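Local coordinates for protein metallopeptidase containing co-catalytic metalloactive site (Shewanella denitrificans OS217, PDB 3B2Y) that is a putative zinc-dependent metallopeptidase of the M14 family, probably a carboxypeptidase-like hydrolase, here crystallised with a nickel ion in its metal site, at residues S15-C20 with R255-N260; H88-L93 with L103-L108; F98-L103 with Q266-C271; Q202-A207 with S245-Q250. All blocks are in the same frame, centred on the assembly; numbering follows the deposited sequence.

All four contacts use or touch helix 253-271. Contact 1 packs the 15-20 turn on its first half and contact 3 packs the 98-103 loop and the start of strand 102-106 on its last turns, their centres about 23 Å apart. Contact 2 lies between them: it touches contact 1 through H88 and R91, and shares L103 with contact 3, where F89 CZ comes within 3.6 Å of I268 CD1. Contact 4, at the end of strand 242-248, probably hydrogen-bonds to contact 1 through N260 ND2 and T247 OG1, 3.1 Å apart. It includes E246, the predicted proton donor/acceptor, and its T247 side chain is about 9 Å from the nickel.

Contact 1. Residues S15-C20 with R255-N260; sequences SEIFNC and RRVQAN
I17 and V257 lie alongside each other, pointing opposite ways, where the turn 16-19 between the short antiparallel strands 14-15 and 20-21, with a G1 beta bulge, rests on helix 253-271. The bulge is formed by N19 and C20 facing S15, and S15 OG accepts from F18 N at 3.0 Å, an ST motif that ties the start of the loop to the residue carrying the aromatic ring. I17 points to the helix, while F18 brings only the end of its ring there. I17 has CG1 anti to its carbonyl carbon (chi1 -65°) and an extended end, which takes CD1 to V257 CG1 at 3.8 Å and alongside Q258 CG at 4.2 Å. F18 approaches the same methyl differently: V257 CG1 sits in the ring plane at the edge, 4.0 Å from CE2. One face of that ring is taken by I17 CG2 near the rim, so the two loop side chains pack on each other as well as on the helix. Because V257 CG1 is anti to the backbone N (chi1 170°), it projects from the helix to meet both. W84 of helix 81-92 also meets the F18 ring, with planes inclined at about 45°. The turn is further held from the helix's first turn, since D254 accepts from E16 N and I17 N through OD2 and pairs with S15 OG through OD1. One turn on from R256, the N260 side chain folds back on the helix, ND2 giving a bond of 2.8 Å to R256 O from above the carbonyl plane.

Contact 2. Residues H88-L93 with L103-L108; sequences HFLRGL and LSLLPL
Helix 81-92 and strand 102-106, the second and third elements of a beta-alpha-beta unit that starts with strand 68-73, meet here through L90 on L105 and F89 on L103. The two leucines L90 and L105 meet end to end, L90 CD2 standing 3.5 Å from L105 CD1, tighter than usual for two methyl carbons. Both carry CG anti to the carbonyl carbon, L90 with chi1 -68° and L105 with chi1 -56°; L105 is extended to CD1, the methyl that touches, whereas L90 touches with CD2, the branch beside its extended CD1. The backbones stay well apart: the nearest CA pair, L90 and L105, is separated by 9.9 Å, and the side chains fill the interval between helix and strand. The unit is a crossover in the mixed sheet, where strand 102-106 runs parallel to strand 68-73 and L105 also shares a backbone hydrogen bond with Y57. Its helix packs on one face of the sheet, and the alternation of the strand turns L103 and L105 to that face while S104 and L106 point to the other. F89 makes the second meeting, with its ring edge: L103 CD2 lies near the ring plane, 4.2 Å from CE2. Over one face of the same ring, offset toward the rim, sits CD2 of L93, just past the helix. F89 also touches I71 of strand 68-73 and I268 of helix 253-271, whereas L90 packs on L32 of helix 25-39 and L105 on L41.

Contact 3. Residues F98-L103 with Q266-C271; sequences FERVNL and QFIAHC
The chain leaves the 98-101 loop and enters strand 102-106 beside the last turns of helix 253-271, where L103 and R100 come up to I268. L103 and I268 meet at about a right angle. Their ends make the tightest touch of the contact, L103 CD2 to I268 CD1 at 3.4 Å, closer than the usual van der Waals separation of two methyls. I268 has its CG1 arm anti to the carbonyl carbon (chi1 -71°), and it is this arm that carries CD1 to L103. The other branch of the isoleucine, CG2, serves the loop: R100 NH2 passes 3.9 Å from it, obliquely to the guanidinium. R100 starts with CG between its backbone N and carbonyl carbon (chi1 82°) and then runs extended to NE, far enough to bring the charged end over to the helix. That end has its polar partner just beyond the helix, where R100 NE gives a hydrogen bond to A272 O. I268 thus faces both an aliphatic core residue and the guanidinium end of a partly exposed arginine. Beneath the contact, L69 of strand 68-73 touches V101, F267 and C271, and I71 touches L103. The arrangement is that of the alpha/beta/alpha sandwich of the M14 fold, with helix 253-271 packed on one face of the mixed sheet near strand 102-106.

Contact 4. Residues Q202-A207 with S245-Q250; sequences QYFKLA and SETPGQ
F204 lays one face of its ring on the P248 pyrrolidine, a CH-pi contact in which P248 CG stands 3.7 Å from the ring centroid and 14° from the normal. P248 CD lies beside it over the same face, 3.5 Å from F204 CD2. On the opposite face, toward the rim, is CB of the preceding Y203, so that the ring lies between P248 and Y203 CB. T247 adds a looser touch, its CG2 4.2 Å from F204 CE2. F204 CG is anti to the carbonyl carbon (chi1 -50°), which turns the ring from the loop toward the strand end. With an alanine here, the P248 ring and T247 CG2 would probably be left without their aromatic partner. That strand, 242-248, is an interior member of the mixed sheet, between 165-172 and 179-183, and carries E246, the predicted proton donor/acceptor. Its neighbour T247 is fixed further out: OG1 hydrogen-bonds to E171 OE1 and to N260 ND2 of helix 253-271. The loop is held on its own account as well, Y203 O accepting from R255 NE and both K205 and A207 sharing backbone bonds with T178.

Contact 1. Residues S15-C20 with R255-N260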
# COMPACT_ATOMS: atom_id res chain seq x y z
N SER A 15 0.64 8.07 -17.42
CA SER A 15 -0.73 7.64 -17.11
C SER A 15 -1.69 8.35 -18.01
O SER A 15 -1.68 9.57 -18.09
CB SER A 15 -1.08 8.00 -15.68
OG SER A 15 -2.42 7.61 -15.39
N GLU A 16 -2.54 7.59 -18.69
CA GLU A 16 -3.68 8.17 -19.38
C GLU A 16 -4.83 8.49 -18.41
O GLU A 16 -5.54 9.45 -18.63
CB GLU A 16 -4.17 7.26 -20.50
CG GLU A 16 -5.17 7.93 -21.44
N ILE A 17 -5.01 7.69 -17.35
CA ILE A 17 -6.06 7.92 -16.36
C ILE A 17 -5.85 9.30 -15.75
O ILE A 17 -6.81 10.06 -15.63
CB ILE A 17 -6.07 6.85 -15.23
CG1 ILE A 17 -6.41 5.43 -15.76
CG2 ILE A 17 -6.99 7.29 -14.04
CD1 ILE A 17 -6.28 4.28 -14.71
N PHE A 18 -4.60 9.62 -15.40
CA PHE A 18 -4.31 10.86 -14.68
C PHE A 18 -3.74 11.97 -15.57
O PHE A 18 -3.58 13.11 -15.14
CB PHE A 18 -3.47 10.56 -13.43
CG PHE A 18 -4.20 9.70 -12.43
CD1 PHE A 18 -5.18 10.27 -11.60
CD2 PHE A 18 -3.96 8.35 -12.34
CE1 PHE A 18 -5.88 9.49 -10.70
CE2 PHE A 18 -4.65 7.56 -11.46
CZ PHE A 18 -5.60 8.12 -10.62
N ASN A 19 -3.47 11.62 -16.82
CA ASN A 19 -2.87 12.52 -17.80
C ASN A 19 -1.60 13.17 -17.30
O ASN A 19 -1.40 14.38 -17.43
CB ASN A 19 -3.88 13.60 -18.25
CG ASN A 19 -3.44 14.32 -19.51
OD1 ASN A 19 -2.58 13.83 -20.27
ND2 ASN A 19 -4.03 15.50 -19.75
N CYS A 20 -0.74 12.36 -16.69
CA CYS A 20 0.52 12.88 -16.25
C CYS A 20 1.52 11.76 -16.14
O CYS A 20 1.18 10.60 -16.31
CB CYS A 20 0.33 13.56 -14.89
SG CYS A 20 -0.16 12.46 -13.60
N ARG A 255 -3.21 -0.25 -16.30
CA ARG A 255 -3.71 -1.53 -15.82
C ARG A 255 -3.24 -1.83 -14.38
O ARG A 255 -3.94 -2.51 -13.61
CB ARG A 255 -3.24 -2.65 -16.74
CG ARG A 255 -4.07 -3.90 -16.68
CD ARG A 255 -3.91 -4.75 -17.95
NE ARG A 255 -4.69 -5.98 -17.83
CZ ARG A 255 -6.01 -6.05 -18.00
NH1 ARG A 255 -6.72 -4.97 -18.31
NH2 ARG A 255 -6.62 -7.21 -17.85
N ARG A 256 -2.04 -1.39 -14.03
CA ARG A 256 -1.55 -1.62 -12.67
C ARG A 256 -2.30 -0.77 -11.69
O ARG A 256 -2.62 -1.25 -10.63
CB ARG A 256 -0.04 -1.32 -12.55
CG ARG A 256 0.85 -2.48 -13.09
CD ARG A 256 2.03 -1.95 -13.88
NE ARG A 256 2.83 -1.04 -13.08
CZ ARG A 256 3.75 -0.22 -13.58
NH1 ARG A 256 4.03 -0.24 -14.86
NH2 ARG A 256 4.36 0.65 -12.81
N VAL A 257 -2.66 0.43 -12.13
CA VAL A 257 -3.46 1.36 -11.33
C VAL A 257 -4.80 0.74 -11.07
O VAL A 257 -5.24 0.68 -9.92
CB VAL A 257 -3.59 2.72 -12.04
CG1 VAL A 257 -4.62 3.60 -11.34
CG2 VAL A 257 -2.19 3.44 -12.10
N GLN A 258 -5.39 0.18 -12.13
CA GLN A 258 -6.67 -0.51 -12.03
C GLN A 258 -6.63 -1.73 -11.11
O GLN A 258 -7.54 -1.91 -10.31
CB GLN A 258 -7.20 -0.89 -13.43
CG GLN A 258 -7.66 0.35 -14.19
CD GLN A 258 -7.83 0.08 -15.70
OE1 GLN A 258 -7.19 -0.81 -16.28
NE2 GLN A 258 -8.72 0.83 -16.32
N ALA A 259 -5.60 -2.55 -11.23
CA ALA A 259 -5.43 -3.73 -10.42
C ALA A 259 -5.27 -3.40 -8.92
O ALA A 259 -5.88 -4.08 -8.08
CB ALA A 259 -4.25 -4.59 -10.93
N ASN A 260 -4.43 -2.43 -8.62
CA ASN A 260 -4.27 -1.89 -7.23
C ASN A 260 -5.60 -1.42 -6.63
O ASN A 260 -5.97 -1.83 -5.51
CB ASN A 260 -3.26 -0.76 -7.22
CG ASN A 260 -1.82 -1.28 -7.10
OD1 ASN A 260 -1.35 -1.56 -6.00
ND2 ASN A 260 -1.14 -1.39 -8.21

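Contact 2. Residues H88-L93 with L103-L108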
# COMPACT_ATOMS: atom_id res chain seq x y z
N HIS A 88 -7.20 6.38 -7.61
CA HIS A 88 -8.23 5.82 -8.48
C HIS A 88 -9.36 5.22 -7.63
O HIS A 88 -10.54 5.49 -7.84
CB HIS A 88 -7.58 4.74 -9.39
CG HIS A 88 -8.51 4.17 -10.42
ND1 HIS A 88 -9.19 2.98 -10.21
CD2 HIS A 88 -8.88 4.61 -11.64
CE1 HIS A 88 -9.93 2.72 -11.27
NE2 HIS A 88 -9.77 3.69 -12.15
N PHE A 89 -8.94 4.53 -6.57
CA PHE A 89 -9.84 3.90 -5.61
C PHE A 89 -10.70 4.96 -4.92
O PHE A 89 -11.90 4.84 -4.91
CB PHE A 89 -9.00 3.10 -4.63
CG PHE A 89 -9.76 2.51 -3.52
CD1 PHE A 89 -10.67 1.51 -3.77
CD2 PHE A 89 -9.55 2.94 -2.22
CE1 PHE A 89 -11.39 0.96 -2.73
CE2 PHE A 89 -10.26 2.37 -1.18
CZ PHE A 89 -11.16 1.39 -1.44
N LEU A 90 -10.08 6.00 -4.43
CA LEU A 90 -10.75 7.16 -3.79
C LEU A 90 -11.73 7.86 -4.71
O LEU A 90 -12.84 8.25 -4.31
CB LEU A 90 -9.72 8.17 -3.32
CG LEU A 90 -8.87 7.67 -2.17
CD1 LEU A 90 -7.96 8.77 -1.70
CD2 LEU A 90 -9.70 7.10 -1.03
N ARG A 91 -11.35 8.00 -5.97
CA ARG A 91 -12.27 8.60 -6.94
C ARG A 91 -13.58 7.81 -7.04
O ARG A 91 -14.61 8.41 -7.31
CB ARG A 91 -11.61 8.77 -8.32
CG ARG A 91 -10.54 9.83 -8.35
CD ARG A 91 -10.37 10.46 -9.70
NE ARG A 91 -9.30 11.44 -9.65
CZ ARG A 91 -8.62 11.91 -10.70
NH1 ARG A 91 -8.86 11.47 -11.94
NH2 ARG A 91 -7.66 12.80 -10.50
N GLY A 92 -13.55 6.50 -6.80
CA GLY A 92 -14.73 5.63 -6.94
C GLY A 92 -15.65 5.58 -5.72
O GLY A 92 -16.79 5.17 -5.83
N LEU A 93 -15.17 6.07 -4.58
CA LEU A 93 -15.85 5.94 -3.28
C LEU A 93 -16.83 7.09 -3.04
O LEU A 93 -16.60 8.18 -3.50
CB LEU A 93 -14.79 6.06 -2.18
CG LEU A 93 -13.77 4.94 -2.06
CD1 LEU A 93 -12.94 5.10 -0.79
CD2 LEU A 93 -14.47 3.60 -2.10
N LEU A 103 -11.97 3.61 7.84
CA LEU A 103 -10.90 3.36 6.84
C LEU A 103 -9.85 4.44 7.02
O LEU A 103 -10.17 5.63 7.09
CB LEU A 103 -11.44 3.33 5.41
CG LEU A 103 -10.45 3.01 4.25
CD1 LEU A 103 -9.71 1.68 4.51
CD2 LEU A 103 -11.16 2.89 2.94
N SER A 104 -8.62 3.99 7.21
CA SER A 104 -7.45 4.88 7.26
C SER A 104 -6.60 4.69 6.03
O SER A 104 -6.52 3.59 5.52
CB SER A 104 -6.73 4.61 8.55
OG SER A 104 -7.57 4.96 9.69
N LEU A 105 -6.01 5.78 5.53
CA LEU A 105 -5.23 5.77 4.27
C LEU A 105 -3.88 6.47 4.46
O LEU A 105 -3.80 7.49 5.10
CB LEU A 105 -6.02 6.48 3.19
CG LEU A 105 -7.42 5.95 2.92
CD1 LEU A 105 -8.20 6.96 2.10
CD2 LEU A 105 -7.31 4.60 2.23
N LEU A 106 -2.82 5.81 4.06
CA LEU A 106 -1.42 6.30 4.15
C LEU A 106 -0.87 6.19 2.70
O LEU A 106 -0.21 5.25 2.32
CB LEU A 106 -0.67 5.46 5.19
CG LEU A 106 0.67 5.83 5.74
CD1 LEU A 106 0.57 7.12 6.58
CD2 LEU A 106 1.10 4.69 6.67
N PRO A 107 -1.22 7.16 1.85
CA PRO A 107 -1.08 7.04 0.43
C PRO A 107 0.37 7.05 -0.06
O PRO A 107 0.65 6.51 -1.11
CB PRO A 107 -1.75 8.35 -0.11
CG PRO A 107 -2.55 8.85 0.95
CD PRO A 107 -1.88 8.40 2.25
N LEU A 108 1.25 7.73 0.66
CA LEU A 108 2.58 8.01 0.12
C LEU A 108 3.60 8.21 1.24
O LEU A 108 3.77 9.32 1.71
CB LEU A 108 2.56 9.24 -0.76
CG LEU A 108 3.87 9.65 -1.46
CD1 LEU A 108 4.54 8.41 -2.22
CD2 LEU A 108 3.65 10.89 -2.42

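Contact 3. Residues F98-L103 with Q266-C271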
# COMPACT_ATOMS: atom_id res chain seq x y z
N PHE A 98 -17.79 5.14 4.71
CA PHE A 98 -17.30 5.36 6.07
C PHE A 98 -18.30 5.10 7.17
O PHE A 98 -17.92 5.02 8.34
CB PHE A 98 -16.64 6.74 6.15
CG PHE A 98 -15.66 6.96 5.06
CD1 PHE A 98 -14.61 6.10 4.88
CD2 PHE A 98 -15.82 7.98 4.16
CE1 PHE A 98 -13.71 6.27 3.84
CE2 PHE A 98 -14.92 8.14 3.13
CZ PHE A 98 -13.88 7.28 2.96
N GLU A 99 -19.58 4.90 6.82
CA GLU A 99 -20.57 4.47 7.81
C GLU A 99 -20.42 3.02 8.23
O GLU A 99 -21.00 2.63 9.23
CB GLU A 99 -22.00 4.66 7.28
CG GLU A 99 -22.28 6.12 6.95
CD GLU A 99 -23.70 6.36 6.44
OE1 GLU A 99 -24.58 5.51 6.68
OE2 GLU A 99 -23.90 7.40 5.78
N ARG A 100 -19.69 2.22 7.46
CA ARG A 100 -19.53 0.82 7.84
C ARG A 100 -18.12 0.42 8.18
O ARG A 100 -17.91 -0.68 8.66
CB ARG A 100 -20.16 -0.11 6.82
CG ARG A 100 -19.39 -0.44 5.62
CD ARG A 100 -20.12 -1.60 4.89
NE ARG A 100 -19.30 -2.03 3.77
CZ ARG A 100 -19.19 -1.37 2.63
NH1 ARG A 100 -19.93 -0.29 2.38
NH2 ARG A 100 -18.39 -1.83 1.68
N VAL A 101 -17.16 1.34 8.02
CA VAL A 101 -15.76 1.04 8.28
C VAL A 101 -14.98 2.28 8.69
O VAL A 101 -15.20 3.39 8.15
CB VAL A 101 -15.12 0.31 7.07
CG1 VAL A 101 -15.12 1.21 5.85
CG2 VAL A 101 -13.67 -0.22 7.37
N ASN A 102 -14.08 2.13 9.65
CA ASN A 102 -13.11 3.20 9.93
C ASN A 102 -11.95 2.98 8.99
O ASN A 102 -11.11 2.15 9.25
CB ASN A 102 -12.67 3.14 11.38
CG ASN A 102 -13.81 3.30 12.34
OD1 ASN A 102 -14.61 4.23 12.21
ND2 ASN A 102 -13.86 2.42 13.36
N LEU A 103 -11.97 3.61 7.84
CA LEU A 103 -10.90 3.36 6.84
C LEU A 103 -9.85 4.44 7.02
O LEU A 103 -10.17 5.63 7.09
CB LEU A 103 -11.44 3.33 5.41
CG LEU A 103 -10.45 3.01 4.25
CD1 LEU A 103 -9.71 1.68 4.51
CD2 LEU A 103 -11.16 2.89 2.94
N GLN A 266 -11.45 -5.25 -3.08
CA GLN A 266 -11.63 -6.62 -2.53
C GLN A 266 -11.28 -6.68 -1.04
O GLN A 266 -11.92 -7.43 -0.24
CB GLN A 266 -10.78 -7.60 -3.34
CG GLN A 266 -10.84 -9.07 -2.85
CD GLN A 266 -12.21 -9.58 -2.72
OE1 GLN A 266 -13.06 -9.28 -3.54
NE2 GLN A 266 -12.47 -10.36 -1.67
N PHE A 267 -10.28 -5.91 -0.63
CA PHE A 267 -9.84 -5.92 0.80
C PHE A 267 -11.02 -5.42 1.66
O PHE A 267 -11.40 -6.02 2.66
CB PHE A 267 -8.59 -5.03 0.90
CG PHE A 267 -8.17 -4.67 2.30
CD1 PHE A 267 -7.63 -5.62 3.16
CD2 PHE A 267 -8.27 -3.38 2.75
CE1 PHE A 267 -7.20 -5.24 4.47
CE2 PHE A 267 -7.85 -3.04 4.03
CZ PHE A 267 -7.36 -3.97 4.88
N ILE A 268 -11.60 -4.33 1.22
CA ILE A 268 -12.77 -3.71 1.84
C ILE A 268 -14.00 -4.60 1.77
O ILE A 268 -14.68 -4.75 2.77
CB ILE A 268 -13.09 -2.34 1.23
CG1 ILE A 268 -12.04 -1.29 1.64
CG2 ILE A 268 -14.50 -1.84 1.69
CD1 ILE A 268 -12.62 0.12 1.55
N ALA A 269 -14.25 -5.24 0.63
CA ALA A 269 -15.34 -6.20 0.53
C ALA A 269 -15.24 -7.38 1.54
O ALA A 269 -16.26 -7.88 2.03
CB ALA A 269 -15.48 -6.76 -0.88
N HIS A 270 -14.02 -7.84 1.81
CA HIS A 270 -13.81 -8.99 2.70
C HIS A 270 -13.89 -8.57 4.13
O HIS A 270 -14.55 -9.21 4.93
CB HIS A 270 -12.45 -9.66 2.46
CG HIS A 270 -12.30 -10.93 3.23
ND1 HIS A 270 -11.80 -10.98 4.51
CD2 HIS A 270 -12.67 -12.18 2.93
CE1 HIS A 270 -11.86 -12.22 4.96
NE2 HIS A 270 -12.36 -12.97 4.00
N CYS A 271 -13.28 -7.41 4.41
CA CYS A 271 -13.05 -6.94 5.78
C CYS A 271 -14.11 -6.01 6.32
O CYS A 271 -14.25 -5.87 7.53
CB CYS A 271 -11.69 -6.25 5.87
SG CYS A 271 -10.31 -7.39 5.61

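Contact 4. Residues Q202-A207 with S245-Q250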
# COMPACT_ATOMS: atom_id res chain seq x y z
N GLN A 202 -7.44 -11.28 -12.00
CA GLN A 202 -8.33 -10.77 -13.07
C GLN A 202 -7.53 -9.89 -14.06
O GLN A 202 -7.91 -9.76 -15.23
CB GLN A 202 -9.49 -9.92 -12.50
CG GLN A 202 -10.37 -10.51 -11.38
CD GLN A 202 -11.10 -9.43 -10.53
OE1 GLN A 202 -10.52 -8.38 -10.11
NE2 GLN A 202 -12.38 -9.70 -10.24
N TYR A 203 -6.43 -9.30 -13.59
CA TYR A 203 -5.64 -8.36 -14.37
C TYR A 203 -4.35 -8.96 -14.97
O TYR A 203 -3.96 -8.61 -16.08
CB TYR A 203 -5.31 -7.13 -13.52
CG TYR A 203 -6.52 -6.27 -13.30
CD1 TYR A 203 -6.90 -5.30 -14.22
CD2 TYR A 203 -7.32 -6.47 -12.18
CE1 TYR A 203 -8.07 -4.52 -14.00
CE2 TYR A 203 -8.46 -5.70 -11.95
CZ TYR A 203 -8.83 -4.73 -12.86
OH TYR A 203 -9.98 -3.99 -12.62
N PHE A 204 -3.67 -9.82 -14.21
CA PHE A 204 -2.36 -10.37 -14.60
C PHE A 204 -2.30 -11.85 -14.31
O PHE A 204 -3.08 -12.36 -13.51
CB PHE A 204 -1.20 -9.67 -13.88
CG PHE A 204 -1.25 -8.17 -13.96
CD1 PHE A 204 -0.97 -7.53 -15.17
CD2 PHE A 204 -1.61 -7.42 -12.86
CE1 PHE A 204 -1.03 -6.13 -15.25
CE2 PHE A 204 -1.66 -6.02 -12.93
CZ PHE A 204 -1.40 -5.39 -14.16
N LYS A 205 -1.38 -12.54 -14.96
CA LYS A 205 -1.09 -13.94 -14.66
C LYS A 205 -0.41 -13.98 -13.30
O LYS A 205 0.40 -13.08 -12.97
CB LYS A 205 -0.20 -14.58 -15.75
CG LYS A 205 -1.02 -15.10 -16.93
N LEU A 206 -0.82 -14.98 -12.52
CA LEU A 206 -0.24 -15.27 -11.20
C LEU A 206 1.15 -15.83 -11.35
O LEU A 206 1.42 -16.69 -12.24
CB LEU A 206 -1.08 -16.35 -10.47
CG LEU A 206 -2.51 -15.96 -10.14
CD1 LEU A 206 -3.14 -17.06 -9.32
CD2 LEU A 206 -2.57 -14.58 -9.44
N ALA A 207 2.02 -15.43 -10.43
CA ALA A 207 3.34 -16.03 -10.34
C ALA A 207 3.24 -17.44 -9.81
O ALA A 207 2.66 -17.65 -8.75
CB ALA A 207 4.23 -15.23 -9.49
N SER A 245 0.05 -6.56 -1.67
CA SER A 245 -0.08 -6.94 -3.07
C SER A 245 1.17 -6.51 -3.82
O SER A 245 1.82 -5.49 -3.49
CB SER A 245 -1.33 -6.35 -3.69
OG SER A 245 -1.42 -4.98 -3.42
N GLU A 246 1.49 -7.26 -4.86
CA GLU A 246 2.61 -6.96 -5.72
C GLU A 246 2.14 -7.01 -7.18
O GLU A 246 2.03 -8.13 -7.75
CB GLU A 246 3.71 -8.01 -5.53
CG GLU A 246 4.39 -7.98 -4.16
CD GLU A 246 5.44 -6.89 -4.03
OE1 GLU A 246 5.68 -6.15 -5.01
OE2 GLU A 246 6.03 -6.78 -2.92
N THR A 247 1.85 -5.84 -7.76
CA THR A 247 1.59 -5.76 -9.21
C THR A 247 2.92 -5.75 -10.02
O THR A 247 3.97 -5.28 -9.53
CB THR A 247 0.64 -4.58 -9.54
OG1 THR A 247 1.12 -3.38 -8.93
CG2 THR A 247 -0.81 -4.87 -9.02
N PRO A 248 2.92 -6.30 -11.25
CA PRO A 248 4.11 -6.40 -12.08
C PRO A 248 4.46 -5.08 -12.77
O PRO A 248 3.64 -4.56 -13.54
CB PRO A 248 3.72 -7.43 -13.14
CG PRO A 248 2.21 -7.44 -13.14
CD PRO A 248 1.74 -6.93 -11.86
N GLY A 249 5.67 -4.59 -12.54
CA GLY A 249 6.06 -3.28 -13.08
C GLY A 249 6.35 -3.23 -14.57
O GLY A 249 6.46 -2.12 -15.18
N GLN A 250 6.52 -4.40 -15.17
CA GLN A 250 6.80 -4.51 -16.59
C GLN A 250 5.53 -4.54 -17.42
O GLN A 250 5.61 -4.71 -18.62
CB GLN A 250 7.66 -5.75 -16.88
CG GLN A 250 9.06 -5.57 -16.33
CD GLN A 250 9.69 -4.30 -16.84
OE1 GLN A 250 9.85 -4.12 -18.05
NE2 GLN A 250 10.02 -3.38 -15.92